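Local coordinates for death domain of pelle (Drosophila melanogaster, PDB 1D2Z), which acts as a serine/threonine kinase in Toll signalling that sets embryonic dorsoventral polarity, its death domain, the part described here, binding the death domain of Tube, at residues Q36-V41 against N63-I68. Residues are numbered along the deposited sequence; the frame is centred on the assembly and turned at random.
Sequences QLATAV and NEFLNI
Phe65 reaches from helix 61-73 to Leu37 and Ala38 of helix 34-40 and to Val41 just past its end, and its ring makes every contact between the two segments. Leu37 CB sits 3.8 Å from the centroid of the Phe65 ring and only 10° off the ring normal, which defines a CH-pi contact over the middle of one face. Farther out, Leu37 CD1 lies 3.9 Å from Phe65 CD2, so the leucine side chain, crossing the phenylalanine at about a right angle, carries on over the same face toward the CD2 and CE2 side of the ring. Val41 arrives differently: its CG2 methyl meets the ring edge, in plane, at 3.7 Å from Phe65 CE1. The same CE1 of Phe65 comes to 3.6 Å from the backbone carbon C of Leu37, while Ala38 CB stands farther off, 4.4 Å from Phe65 CD1.

A chi1 of 169° puts CG of Phe65 opposite its backbone N and carries the ring across to helix 34-40. Leu37 and Val41 are one turn apart, joined by Val41 N to Leu37 O at 3.2 Å; this spacing presents a CB for the face and a methyl for the edge. Beyond this shell, Leu83 of helix 77-86 touches Leu37, Val41 and Phe65, Leu43 packs on Ala38 and Phe65, and the Trp69 ring meets that of Phe65.

A serine in place of Phe65 would probably leave a gap beside Leu37 CB and Val41 CG2 and lose the CH-pi contact. No hydrogen bond crosses between the segments, and all four touching residues are buried; within the six-helix death-domain bundle, helix 34-40 with the residue that follows it is therefore joined to helix 61-73 by apolar and CH-pi contacts centred on one aromatic ring.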
# COMPACT_ATOMS: atom_id res chain seq x y z
N GLN A 36 14.86 -4.22 -14.04
CA GLN A 36 15.62 -3.01 -13.78
C GLN A 36 14.76 -2.06 -12.93
O GLN A 36 15.26 -1.44 -11.99
CB GLN A 36 16.01 -2.35 -15.10
CG GLN A 36 17.10 -1.31 -14.99
CD GLN A 36 17.59 -0.83 -16.35
OE1 GLN A 36 17.65 -1.60 -17.32
NE2 GLN A 36 17.94 0.44 -16.43
N LEU A 37 13.47 -1.97 -13.24
CA LEU A 37 12.55 -1.13 -12.49
C LEU A 37 12.44 -1.64 -11.05
O LEU A 37 12.58 -0.86 -10.10
CB LEU A 37 11.16 -1.12 -13.14
CG LEU A 37 10.99 -0.44 -14.51
CD1 LEU A 37 9.62 -0.78 -15.09
CD2 LEU A 37 11.16 1.06 -14.37
N ALA A 38 12.21 -2.94 -10.90
CA ALA A 38 12.07 -3.57 -9.59
C ALA A 38 13.32 -3.40 -8.74
O ALA A 38 13.23 -3.10 -7.55
CB ALA A 38 11.74 -5.04 -9.75
N THR A 39 14.49 -3.56 -9.35
CA THR A 39 15.75 -3.42 -8.63
C THR A 39 15.98 -1.98 -8.20
O THR A 39 16.38 -1.73 -7.06
CB THR A 39 16.95 -3.92 -9.47
OG1 THR A 39 16.77 -5.31 -9.78
CG2 THR A 39 18.26 -3.75 -8.69
N ALA A 40 15.66 -1.04 -9.09
CA ALA A 40 15.85 0.38 -8.82
C ALA A 40 15.06 0.90 -7.61
O ALA A 40 15.51 1.82 -6.93
CB ALA A 40 15.52 1.21 -10.06
N VAL A 41 13.86 0.36 -7.40
CA VAL A 41 13.04 0.79 -6.26
C VAL A 41 13.17 -0.19 -5.10
O VAL A 41 12.49 -0.07 -4.08
CB VAL A 41 11.55 0.95 -6.66
CG1 VAL A 41 11.42 1.94 -7.81
CG2 VAL A 41 10.95 -0.38 -7.03
N ASN A 63 3.13 -3.89 -16.15
CA ASN A 63 1.84 -3.56 -15.55
C ASN A 63 1.80 -4.09 -14.11
O ASN A 63 1.27 -3.44 -13.21
CB ASN A 63 0.68 -4.17 -16.34
CG ASN A 63 -0.67 -3.86 -15.73
OD1 ASN A 63 -1.03 -2.69 -15.56
ND2 ASN A 63 -1.41 -4.90 -15.37
N GLU A 64 2.37 -5.28 -13.92
CA GLU A 64 2.41 -5.89 -12.59
C GLU A 64 3.31 -5.05 -11.69
O GLU A 64 3.02 -4.88 -10.51
CB GLU A 64 2.92 -7.34 -12.68
CG GLU A 64 2.74 -8.12 -11.38
CD GLU A 64 1.29 -8.16 -10.90
OE1 GLU A 64 0.37 -8.19 -11.74
OE2 GLU A 64 1.07 -8.15 -9.67
N PHE A 65 4.41 -4.54 -12.25
CA PHE A 65 5.30 -3.68 -11.48
C PHE A 65 4.51 -2.45 -11.02
O PHE A 65 4.60 -2.04 -9.86
CB PHE A 65 6.52 -3.25 -12.31
CG PHE A 65 7.34 -2.16 -11.67
CD1 PHE A 65 8.24 -2.45 -10.65
CD2 PHE A 65 7.15 -0.83 -12.04
CE1 PHE A 65 8.95 -1.42 -10.01
CE2 PHE A 65 7.85 0.20 -11.42
CZ PHE A 65 8.76 -0.10 -10.39
N LEU A 66 3.73 -1.86 -11.93
CA LEU A 66 2.93 -0.69 -11.57
C LEU A 66 1.88 -1.05 -10.52
O LEU A 66 1.59 -0.25 -9.64
CB LEU A 66 2.24 -0.07 -12.79
CG LEU A 66 3.12 0.59 -13.86
CD1 LEU A 66 2.23 1.17 -14.96
CD2 LEU A 66 3.96 1.68 -13.22
N ASN A 67 1.31 -2.25 -10.64
CA ASN A 67 0.30 -2.72 -9.68
C ASN A 67 0.90 -2.78 -8.27
O ASN A 67 0.26 -2.36 -7.31
CB ASN A 67 -0.22 -4.11 -10.07
CG ASN A 67 -1.26 -4.07 -11.20
OD1 ASN A 67 -1.86 -3.03 -11.48
ND2 ASN A 67 -1.48 -5.20 -11.85
N ILE A 68 2.12 -3.28 -8.17
CA ILE A 68 2.80 -3.40 -6.88
C ILE A 68 3.33 -2.06 -6.36
O ILE A 68 2.93 -1.60 -5.29
CB ILE A 68 3.98 -4.43 -6.96
CG1 ILE A 68 3.42 -5.83 -7.26
CG2 ILE A 68 4.76 -4.45 -5.65
CD1 ILE A 68 4.47 -6.85 -7.66